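Local structure of hypothetical protein PAE2307 (Pyrobaculum aerophilum, 1WVQ) at residues I22-F28 and E108-A114; K30-L35 and I103-V109; G45-A51 and V88-A94. The protein probably acts as an adenosine-specific kinase and carries a stably phosphorylated histidine. All coordinates share one frame; numbering follows the deposited sequence.

Overall arrangement
Contacts 1 and 3 belong to one five-stranded antiparallel sheet: strands 20-25 and 87-92 are neighbours in it, joined by Ile22 O and Ile89 N at 2.8 Å, although the two contact centres lie about 15 Å apart. Contact 2 joins helix 31-40 to the end of helix 96-104 and the loop after it, over one face of that sheet. Its centre is about 8 Å from that of contact 1, with which it shares Glu108 and Val109, and about 15 Å from that of contact 3, where Leu35 and Ile103 pack on Ile50 and Ile89. The phosphorylated histidine at position 85 stands just before strand 87-92, and its phosphoryl group is hydrogen-bonded by Phe28 N of contact 1.

Contact 1 of 3, residues I22-F28 and E108-A114; sequences IIGQAHF and EVVRIFA. With PO4 (phosphate ion), chain D.
Ile23 and Gln25 each offer one carbonyl oxygen to two consecutive N-H groups of the facing segment 108-114. Ile23 O takes Phe113 N at 2.7 Å and also Ala114 N, while Gln25 O takes Val110 N at 3.0 Å together with Arg111 N. Between these two grips the packing is tight: Gly24, with no side chain, brings its CA to 3.2 Å from Arg111 O, and Phe113 sets CD2 of its ring 3.6 Å from the same Gly24 CA. The doubled donors mark two classic beta bulges in the antiparallel pairing of strands 20-25 and 111-116, the latter an outer strand of the five-stranded sheet within this chain. At the first bulge Val110 is partly exposed and packed by Ile112 of a neighbouring subunit. Gln25 and Arg111 run side by side off one face, their amide and guanidinium planes 89° apart. Arg111 NH1 reaches Gln25 OE1 at 3.1 Å from above the carbonyl plane, not along a lone pair. A bend at chi3 (75°) of Arg111 turns another edge of the guanidinium to a phosphate ion, probably from the crystallisation liquor, which NE meets through O4 and NH2 through O2, both at 2.9 Å. Phe113 CE1 lies over one guanidinium face. Arg111 residues of two neighbouring subunits bind the same phosphate, which bridges three copies in the crystal structure. Beyond Gln25 the regular pairing ends. His27 CG sits between its backbone N and carbonyl carbon (chi1 79°), which swings ND1 onto a lone pair of Glu108 O at 2.9 Å. The loose side is the Phe28 end, where the partly exposed ring crosses the Glu108 carboxylate obliquely, with CD2 at its edge near OE2, the oxygen salt-bridged to Lys30. Tyr165 of a neighbouring subunit packs on Phe28 there.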
loop_
_atom_site.group_PDB
_atom_site.type_symbol
_atom_site.label_atom_id
_atom_site.label_comp_id
_atom_site.label_asym_id
_atom_site.label_seq_id
_atom_site.Cartn_x
_atom_site.Cartn_y
_atom_site.Cartn_z
ATOM N N ILE A 22 5.440 -16.398 12.123
ATOM C CA ILE A 22 4.833 -15.936 10.884
ATOM C C ILE A 22 5.410 -16.873 9.829
ATOM O O ILE A 22 6.630 -17.004 9.709
ATOM C CB ILE A 22 5.222 -14.472 10.557
ATOM C CG1 ILE A 22 4.675 -13.535 11.637
ATOM C CG2 ILE A 22 4.649 -14.063 9.202
ATOM C CD1 ILE A 22 5.203 -12.105 11.542
ATOM N N ILE A 23 4.531 -17.554 9.103
ATOM C CA ILE A 23 4.949 -18.493 8.068
ATOM C C ILE A 23 4.320 -18.060 6.753
ATOM O O ILE A 23 3.136 -17.721 6.702
ATOM C CB ILE A 23 4.489 -19.935 8.401
ATOM C CG1 ILE A 23 4.965 -20.318 9.803
ATOM C CG2 ILE A 23 5.036 -20.920 7.363
ATOM C CD1 ILE A 23 4.433 -21.653 10.280
ATOM N N GLY A 24 5.116 -18.066 5.691
ATOM C CA GLY A 24 4.601 -17.660 4.396
ATOM C C GLY A 24 5.340 -18.252 3.215
ATOM O O GLY A 24 6.123 -19.192 3.355
ATOM N N GLN A 25 5.081 -17.693 2.040
ATOM C CA GLN A 25 5.722 -18.158 0.819
ATOM C C GLN A 25 6.187 -16.947 0.033
ATOM O O GLN A 25 5.489 -15.937 -0.033
ATOM C CB GLN A 25 4.733 -18.974 -0.016
ATOM C CG GLN A 25 5.347 -19.727 -1.189
ATOM C CD GLN A 25 4.288 -20.472 -1.979
ATOM O OE1 GLN A 25 3.590 -21.336 -1.439
ATOM N NE2 GLN A 25 4.153 -20.136 -3.255
ATOM N N ALA A 26 7.372 -17.053 -0.555
ATOM C CA ALA A 26 7.939 -15.967 -1.340
ATOM C C ALA A 26 8.611 -16.564 -2.565
ATOM O O ALA A 26 8.111 -17.531 -3.143
ATOM C CB ALA A 26 8.952 -15.198 -0.500
ATOM N N HIS A 27 9.730 -15.974 -2.964
ATOM C CA HIS A 27 10.502 -16.458 -4.102
ATOM C C HIS A 27 11.740 -15.579 -4.218
ATOM O O HIS A 27 11.734 -14.444 -3.759
ATOM C CB HIS A 27 9.684 -16.397 -5.401
ATOM C CG HIS A 27 9.596 -15.031 -6.003
ATOM N ND1 HIS A 27 8.813 -14.031 -5.467
ATOM C CD2 HIS A 27 10.171 -14.506 -7.111
ATOM C CE1 HIS A 27 8.908 -12.950 -6.220
ATOM N NE2 HIS A 27 9.723 -13.213 -7.226
ATOM N N PHE A 28 12.800 -16.125 -4.806
ATOM C CA PHE A 28 14.055 -15.405 -5.002
ATOM C C PHE A 28 14.860 -15.248 -3.714
ATOM O O PHE A 28 14.329 -14.915 -2.658
ATOM C CB PHE A 28 13.781 -14.039 -5.641
ATOM C CG PHE A 28 15.018 -13.313 -6.087
ATOM C CD1 PHE A 28 16.046 -13.988 -6.742
ATOM C CD2 PHE A 28 15.135 -11.940 -5.891
ATOM C CE1 PHE A 28 17.174 -13.297 -7.197
ATOM C CE2 PHE A 28 16.259 -11.243 -6.343
ATOM C CZ PHE A 28 17.274 -11.922 -6.994
ATOM N N GLU A 108 9.012 -9.860 -3.002
ATOM C CA GLU A 108 9.162 -11.309 -3.132
ATOM C C GLU A 108 8.045 -12.104 -2.454
ATOM O O GLU A 108 7.735 -13.216 -2.872
ATOM C CB GLU A 108 10.492 -11.786 -2.534
ATOM C CG GLU A 108 11.740 -11.433 -3.320
ATOM C CD GLU A 108 12.367 -10.143 -2.851
ATOM O OE1 GLU A 108 12.069 -9.719 -1.713
ATOM O OE2 GLU A 108 13.169 -9.562 -3.608
ATOM N N VAL A 109 7.454 -11.532 -1.407
ATOM C CA VAL A 109 6.402 -12.207 -0.646
ATOM C C VAL A 109 5.080 -12.285 -1.393
ATOM O O VAL A 109 4.572 -11.275 -1.868
ATOM C CB VAL A 109 6.171 -11.500 0.720
ATOM C CG1 VAL A 109 4.973 -12.118 1.444
ATOM C CG2 VAL A 109 7.419 -11.618 1.584
ATOM N N VAL A 110 4.529 -13.494 -1.499
ATOM C CA VAL A 110 3.255 -13.684 -2.183
ATOM C C VAL A 110 2.162 -14.272 -1.296
ATOM O O VAL A 110 0.978 -14.114 -1.591
ATOM C CB VAL A 110 3.415 -14.575 -3.445
ATOM C CG1 VAL A 110 4.089 -13.772 -4.556
ATOM C CG2 VAL A 110 4.233 -15.815 -3.118
ATOM N N ARG A 111 2.547 -14.942 -0.211
ATOM C CA ARG A 111 1.569 -15.540 0.695
ATOM C C ARG A 111 2.025 -15.508 2.147
ATOM O O ARG A 111 3.212 -15.568 2.431
ATOM C CB ARG A 111 1.323 -17.015 0.332
ATOM C CG ARG A 111 1.243 -17.310 -1.153
ATOM C CD ARG A 111 1.160 -18.808 -1.416
ATOM N NE ARG A 111 -0.161 -19.348 -1.100
ATOM C CZ ARG A 111 -0.465 -20.639 -1.156
ATOM N NH1 ARG A 111 0.459 -21.521 -1.510
ATOM N NH2 ARG A 111 -1.692 -21.046 -0.863
ATOM N N ILE A 112 1.067 -15.405 3.061
ATOM C CA ILE A 112 1.352 -15.462 4.491
ATOM C C ILE A 112 0.325 -16.469 5.000
ATOM O O ILE A 112 -0.865 -16.180 5.030
ATOM C CB ILE A 112 1.156 -14.101 5.195
ATOM C CG1 ILE A 112 2.180 -13.092 4.663
ATOM C CG2 ILE A 112 1.311 -14.278 6.705
ATOM C CD1 ILE A 112 2.083 -11.715 5.306
ATOM N N PHE A 113 0.795 -17.659 5.368
ATOM C CA PHE A 113 -0.074 -18.741 5.834
ATOM C C PHE A 113 -0.596 -18.562 7.253
ATOM O O PHE A 113 -1.698 -19.008 7.577
ATOM C CB PHE A 113 0.670 -20.082 5.754
ATOM C CG PHE A 113 1.112 -20.458 4.365
ATOM C CD1 PHE A 113 0.174 -20.742 3.375
ATOM C CD2 PHE A 113 2.467 -20.548 4.052
ATOM C CE1 PHE A 113 0.572 -21.107 2.089
ATOM C CE2 PHE A 113 2.877 -20.913 2.767
ATOM C CZ PHE A 113 1.925 -21.194 1.784
ATOM N N ALA A 114 0.198 -17.920 8.100
ATOM C CA ALA A 114 -0.206 -17.727 9.479
ATOM C C ALA A 114 0.658 -16.733 10.235
ATOM O O ALA A 114 1.838 -16.559 9.939
ATOM C CB ALA A 114 -0.181 -19.073 10.213
HETATM P P PO4 D . -3.249 -17.725 0.400
HETATM O O1 PO4 D . -2.729 -17.275 1.721
HETATM O O2 PO4 D . -3.523 -19.189 0.443
HETATM O O3 PO4 D . -4.508 -16.992 0.091
HETATM O O4 PO4 D . -2.235 -17.444 -0.651
#

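Contact 2 of 3, residues K30-L35 and I103-V109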
loop_
_atom_site.group_PDB
_atom_site.type_symbol
_atom_site.label_atom_id
_atom_site.label_comp_id
_atom_site.label_asym_id
_atom_site.label_seq_id
_atom_site.Cartn_x
_atom_site.Cartn_y
_atom_site.Cartn_z
ATOM N N LYS A 30 16.772 -13.015 -2.609
ATOM C CA LYS A 30 16.760 -11.718 -1.938
ATOM C C LYS A 30 15.716 -11.665 -0.816
ATOM O O LYS A 30 15.763 -10.787 0.038
ATOM C CB LYS A 30 16.514 -10.600 -2.955
ATOM C CG LYS A 30 16.810 -9.195 -2.419
ATOM C CD LYS A 30 16.990 -8.176 -3.550
ATOM C CE LYS A 30 15.688 -7.834 -4.267
ATOM N NZ LYS A 30 14.835 -6.916 -3.454
ATOM N N THR A 31 14.784 -12.612 -0.816
ATOM C CA THR A 31 13.750 -12.666 0.213
ATOM C C THR A 31 14.319 -12.589 1.633
ATOM O O THR A 31 13.804 -11.853 2.482
ATOM C CB THR A 31 12.924 -13.976 0.101
ATOM O OG1 THR A 31 12.142 -13.949 -1.097
ATOM C CG2 THR A 31 11.992 -14.138 1.300
ATOM N N VAL A 32 15.382 -13.343 1.893
ATOM C CA VAL A 32 15.955 -13.358 3.231
ATOM C C VAL A 32 16.428 -11.982 3.695
ATOM O O VAL A 32 16.201 -11.609 4.844
ATOM C CB VAL A 32 17.109 -14.391 3.341
ATOM C CG1 VAL A 32 18.325 -13.915 2.589
ATOM C CG2 VAL A 32 17.445 -14.643 4.804
ATOM N N GLU A 33 17.065 -11.218 2.813
ATOM C CA GLU A 33 17.532 -9.889 3.194
ATOM C C GLU A 33 16.377 -8.900 3.313
ATOM O O GLU A 33 16.348 -8.080 4.234
ATOM C CB GLU A 33 18.568 -9.376 2.192
ATOM C CG GLU A 33 19.848 -10.207 2.199
ATOM C CD GLU A 33 21.061 -9.466 1.657
ATOM O OE1 GLU A 33 21.052 -8.217 1.631
ATOM O OE2 GLU A 33 22.036 -10.147 1.285
ATOM N N ASP A 34 15.416 -8.975 2.402
ATOM C CA ASP A 34 14.292 -8.052 2.467
ATOM C C ASP A 34 13.443 -8.268 3.716
ATOM O O ASP A 34 12.949 -7.307 4.306
ATOM C CB ASP A 34 13.433 -8.156 1.203
ATOM C CG ASP A 34 14.134 -7.590 -0.032
ATOM O OD1 ASP A 34 15.154 -6.876 0.117
ATOM O OD2 ASP A 34 13.652 -7.843 -1.156
ATOM N N LEU A 35 13.279 -9.521 4.132
ATOM C CA LEU A 35 12.509 -9.803 5.337
ATOM C C LEU A 35 13.288 -9.332 6.567
ATOM O O LEU A 35 12.706 -8.806 7.511
ATOM C CB LEU A 35 12.183 -11.300 5.434
ATOM C CG LEU A 35 11.094 -11.802 4.473
ATOM C CD1 LEU A 35 10.905 -13.296 4.655
ATOM C CD2 LEU A 35 9.781 -11.067 4.742
ATOM N N ILE A 103 5.833 -6.796 5.784
ATOM C CA ILE A 103 6.084 -8.096 5.180
ATOM C C ILE A 103 5.235 -8.307 3.925
ATOM O O ILE A 103 5.734 -8.793 2.913
ATOM C CB ILE A 103 5.818 -9.219 6.193
ATOM C CG1 ILE A 103 6.863 -9.140 7.309
ATOM C CG2 ILE A 103 5.867 -10.580 5.504
ATOM C CD1 ILE A 103 6.572 -10.052 8.481
ATOM N N LYS A 104 3.961 -7.931 3.988
ATOM C CA LYS A 104 3.062 -8.083 2.844
ATOM C C LYS A 104 3.566 -7.327 1.618
ATOM O O LYS A 104 3.379 -7.774 0.484
ATOM C CB LYS A 104 1.661 -7.552 3.177
ATOM C CG LYS A 104 0.923 -8.267 4.294
ATOM C CD LYS A 104 -0.359 -7.509 4.609
ATOM C CE LYS A 104 -1.040 -8.047 5.856
ATOM N NZ LYS A 104 -2.200 -7.187 6.269
ATOM N N ASN A 105 4.202 -6.187 1.864
ATOM C CA ASN A 105 4.707 -5.309 0.815
ATOM C C ASN A 105 6.088 -5.631 0.271
ATOM O O ASN A 105 6.577 -4.925 -0.608
ATOM C CB ASN A 105 4.684 -3.864 1.309
ATOM C CG ASN A 105 3.280 -3.377 1.620
ATOM O OD1 ASN A 105 3.098 -2.383 2.325
ATOM N ND2 ASN A 105 2.281 -4.070 1.089
ATOM N N VAL A 106 6.734 -6.662 0.803
ATOM C CA VAL A 106 8.036 -7.053 0.277
ATOM C C VAL A 106 7.687 -7.671 -1.075
ATOM O O VAL A 106 6.888 -8.598 -1.141
ATOM C CB VAL A 106 8.713 -8.099 1.177
ATOM C CG1 VAL A 106 9.894 -8.725 0.446
ATOM C CG2 VAL A 106 9.182 -7.439 2.470
ATOM N N PRO A 107 8.267 -7.155 -2.169
ATOM C CA PRO A 107 7.964 -7.696 -3.497
ATOM C C PRO A 107 8.067 -9.213 -3.680
ATOM O O PRO A 107 7.294 -9.792 -4.437
ATOM C CB PRO A 107 8.914 -6.923 -4.404
ATOM C CG PRO A 107 8.965 -5.577 -3.727
ATOM C CD PRO A 107 9.152 -5.982 -2.275
ATOM N N GLU A 108 9.012 -9.860 -3.002
ATOM C CA GLU A 108 9.162 -11.309 -3.132
ATOM C C GLU A 108 8.045 -12.104 -2.454
ATOM O O GLU A 108 7.735 -13.216 -2.872
ATOM C CB GLU A 108 10.492 -11.786 -2.534
ATOM C CG GLU A 108 11.740 -11.433 -3.320
ATOM C CD GLU A 108 12.367 -10.143 -2.851
ATOM O OE1 GLU A 108 12.069 -9.719 -1.713
ATOM O OE2 GLU A 108 13.169 -9.562 -3.608
ATOM N N VAL A 109 7.454 -11.532 -1.407
ATOM C CA VAL A 109 6.402 -12.207 -0.646
ATOM C C VAL A 109 5.080 -12.285 -1.393
ATOM O O VAL A 109 4.572 -11.275 -1.868
ATOM C CB VAL A 109 6.171 -11.500 0.720
ATOM C CG1 VAL A 109 4.973 -12.118 1.444
ATOM C CG2 VAL A 109 7.419 -11.618 1.584
#
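The carboxylates of Asp34 and Glu108 meet oxygen to oxygen, their planes 33° apart and their side chains crossing at about a right angle; Asp34 OD2 lies 2.5 Å from Glu108 OE1. At the edge of the Asp34 group, Lys30 NZ, four residues back in the chain, takes the syn lone pair of OD2 at 2.7 Å. The same NZ makes a weak hydrogen bond to Glu108 OE2 at 3.1 Å, within a salt bridge, so one ammonium group links both acids. Two bends in the lysine, at chi3 and chi4 (71° and 76°), curl the amine back to reach them. The second oxygen of Asp34, OD1, pairs with Lys166 of a neighbouring subunit. Thr31 and Glu108 run past one another head to tail, OG1 3.1 Å from Glu108 CB, while the threonine hydroxyl is bonded to Phe28 O. On the apolar side Leu35 CD2 rests 4.0 Å from both Ile103 CG2 and Val109 CG2, and Val106 CG1 packs on Asp34 CB. A type I turn from Val106 to Val109 delivers Glu108 to this salt-bridge network, which ties the N-terminal end of helix 31-40 to the loop after helix 96-104 in an alpha+beta fold, where both helices cover the same face of an antiparallel sheet.

Contact 3 of 3, residues G45-A51 and V88-A94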
loop_
_atom_site.group_PDB
_atom_site.type_symbol
_atom_site.label_atom_id
_atom_site.label_comp_id
_atom_site.label_asym_id
_atom_site.label_seq_id
_atom_site.Cartn_x
_atom_site.Cartn_y
_atom_site.Cartn_z
ATOM N N GLY A 45 13.402 -2.561 19.358
ATOM C CA GLY A 45 13.972 -3.680 20.092
ATOM C C GLY A 45 13.568 -5.083 19.682
ATOM O O GLY A 45 13.732 -6.025 20.459
ATOM N N VAL A 46 13.063 -5.245 18.467
ATOM C CA VAL A 46 12.633 -6.564 18.026
ATOM C C VAL A 46 13.759 -7.596 18.006
ATOM O O VAL A 46 14.888 -7.298 17.615
ATOM C CB VAL A 46 11.983 -6.504 16.605
ATOM C CG1 VAL A 46 13.016 -6.075 15.556
ATOM C CG2 VAL A 46 11.380 -7.870 16.247
ATOM N N LYS A 47 13.447 -8.799 18.478
ATOM C CA LYS A 47 14.392 -9.906 18.455
ATOM C C LYS A 47 13.746 -10.876 17.482
ATOM O O LYS A 47 12.540 -11.109 17.538
ATOM C CB LYS A 47 14.546 -10.538 19.837
ATOM C CG LYS A 47 15.203 -9.616 20.855
ATOM C CD LYS A 47 16.566 -9.137 20.371
ATOM C CE LYS A 47 17.235 -8.217 21.396
ATOM N NZ LYS A 47 18.442 -7.540 20.850
ATOM N N PHE A 48 14.531 -11.453 16.583
ATOM C CA PHE A 48 13.931 -12.330 15.591
ATOM C C PHE A 48 14.890 -13.318 14.956
ATOM O O PHE A 48 16.110 -13.223 15.097
ATOM C CB PHE A 48 13.350 -11.474 14.466
ATOM C CG PHE A 48 14.387 -10.643 13.770
ATOM C CD1 PHE A 48 14.822 -9.440 14.323
ATOM C CD2 PHE A 48 15.012 -11.114 12.618
ATOM C CE1 PHE A 48 15.869 -8.721 13.747
ATOM C CE2 PHE A 48 16.063 -10.406 12.029
ATOM C CZ PHE A 48 16.493 -9.205 12.597
ATOM N N GLY A 49 14.292 -14.257 14.233
ATOM C CA GLY A 49 15.026 -15.254 13.488
ATOM C C GLY A 49 14.207 -15.424 12.224
ATOM O O GLY A 49 12.986 -15.540 12.297
ATOM N N ILE A 50 14.855 -15.391 11.065
ATOM C CA ILE A 50 14.137 -15.569 9.807
ATOM C C ILE A 50 14.882 -16.582 8.947
ATOM O O ILE A 50 16.104 -16.531 8.825
ATOM C CB ILE A 50 13.950 -14.204 9.041
ATOM C CG1 ILE A 50 13.216 -14.432 7.710
ATOM C CG2 ILE A 50 15.284 -13.508 8.858
ATOM C CD1 ILE A 50 14.109 -14.764 6.519
ATOM N N ALA A 51 14.135 -17.531 8.392
ATOM C CA ALA A 51 14.716 -18.558 7.535
ATOM C C ALA A 51 13.872 -18.673 6.270
ATOM O O ALA A 51 12.648 -18.552 6.319
ATOM C CB ALA A 51 14.768 -19.891 8.273
ATOM N N VAL A 88 9.963 -18.679 7.298
ATOM C CA VAL A 88 9.499 -18.739 8.681
ATOM C C VAL A 88 10.147 -17.619 9.476
ATOM O O VAL A 88 11.347 -17.381 9.353
ATOM C CB VAL A 88 9.880 -20.088 9.356
ATOM C CG1 VAL A 88 9.445 -20.079 10.821
ATOM C CG2 VAL A 88 9.226 -21.250 8.621
ATOM N N ILE A 89 9.345 -16.938 10.287
ATOM C CA ILE A 89 9.832 -15.849 11.119
ATOM C C ILE A 89 9.359 -16.062 12.550
ATOM O O ILE A 89 8.188 -16.342 12.783
ATOM C CB ILE A 89 9.270 -14.476 10.661
ATOM C CG1 ILE A 89 9.746 -14.144 9.245
ATOM C CG2 ILE A 89 9.707 -13.381 11.640
ATOM C CD1 ILE A 89 9.022 -12.960 8.632
ATOM N N TYR A 90 10.283 -15.957 13.499
ATOM C CA TYR A 90 9.941 -16.047 14.916
ATOM C C TYR A 90 10.345 -14.695 15.495
ATOM O O TYR A 90 11.460 -14.215 15.255
ATOM C CB TYR A 90 10.709 -17.168 15.633
ATOM C CG TYR A 90 10.075 -18.542 15.531
ATOM C CD1 TYR A 90 10.391 -19.402 14.484
ATOM C CD2 TYR A 90 9.185 -18.995 16.508
ATOM C CE1 TYR A 90 9.846 -20.687 14.409
ATOM C CE2 TYR A 90 8.633 -20.280 16.442
ATOM C CZ TYR A 90 8.974 -21.120 15.393
ATOM O OH TYR A 90 8.480 -22.410 15.351
ATOM N N ILE A 91 9.437 -14.077 16.245
ATOM C CA ILE A 91 9.709 -12.775 16.839
ATOM C C ILE A 91 9.378 -12.666 18.321
ATOM O O ILE A 91 8.427 -13.277 18.814
ATOM C CB ILE A 91 8.922 -11.637 16.138
ATOM C CG1 ILE A 91 7.447 -12.022 16.004
ATOM C CG2 ILE A 91 9.553 -11.303 14.796
ATOM C CD1 ILE A 91 6.561 -10.870 15.559
ATOM N N ARG A 92 10.187 -11.861 19.002
ATOM C CA ARG A 92 10.034 -11.541 20.419
ATOM C C ARG A 92 10.157 -10.020 20.490
ATOM O O ARG A 92 10.800 -9.401 19.635
ATOM C CB ARG A 92 11.157 -12.152 21.266
ATOM C CG ARG A 92 11.030 -13.629 21.594
ATOM C CD ARG A 92 12.212 -14.043 22.482
ATOM N NE ARG A 92 12.265 -15.481 22.742
ATOM C CZ ARG A 92 11.480 -16.130 23.599
ATOM N NH1 ARG A 92 10.559 -15.481 24.304
ATOM N NH2 ARG A 92 11.621 -17.442 23.747
ATOM N N ASN A 93 9.539 -9.427 21.505
ATOM C CA ASN A 93 9.585 -7.983 21.730
ATOM C C ASN A 93 8.963 -7.180 20.604
ATOM O O ASN A 93 9.350 -6.041 20.334
ATOM C CB ASN A 93 11.026 -7.553 21.973
ATOM C CG ASN A 93 11.676 -8.367 23.065
ATOM O OD1 ASN A 93 11.128 -8.496 24.166
ATOM N ND2 ASN A 93 12.840 -8.939 22.770
ATOM N N ALA A 94 7.976 -7.799 19.968
ATOM C CA ALA A 94 7.221 -7.210 18.874
ATOM C C ALA A 94 6.098 -8.192 18.569
ATOM O O ALA A 94 6.266 -9.398 18.731
ATOM C CB ALA A 94 8.111 -7.024 17.642
#
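Lys47 O is approached by two groups of the facing strand: Arg92 N gives it a hydrogen bond of 2.9 Å, and Ile91 CA adds a CH...O contact at 3.4 Å. Gly49 O is met in the same way by Tyr90 N and Ile89 CA. Six backbone bonds in all join Lys47, Gly49 and Ala51 to Arg92, Tyr90 and Val88 in regular antiparallel order. At the non-hydrogen-bonded pairs the side chains touch directly: Ile50 CG1 lies 3.8 Å from Ile89 CG1, and Phe48 CB 3.8 Å from Ile91 CG2. Phe48 CG stands between its backbone N and carbonyl carbon (chi1 61°), which carries the ring away from strand 88-92. Where the strands end, Val46 CG2 packs on Ala94 CB at 3.7 Å, and CB of the exposed Asn93 lies 3.5 Å from Gly45 O. On the face opposite Phe48 and Ile50, Tyr90 bonds Pro14 O through its hydroxyl, and Arg92 forms a salt bridge with Glu69. The sheet is thus sandwiched: Phe48, Ile50 and Ile89 pack on helix 31-40, Ala51, Val88 and Tyr90 on helix 68-81, while strands 60-65 and 20-25 flank the pair.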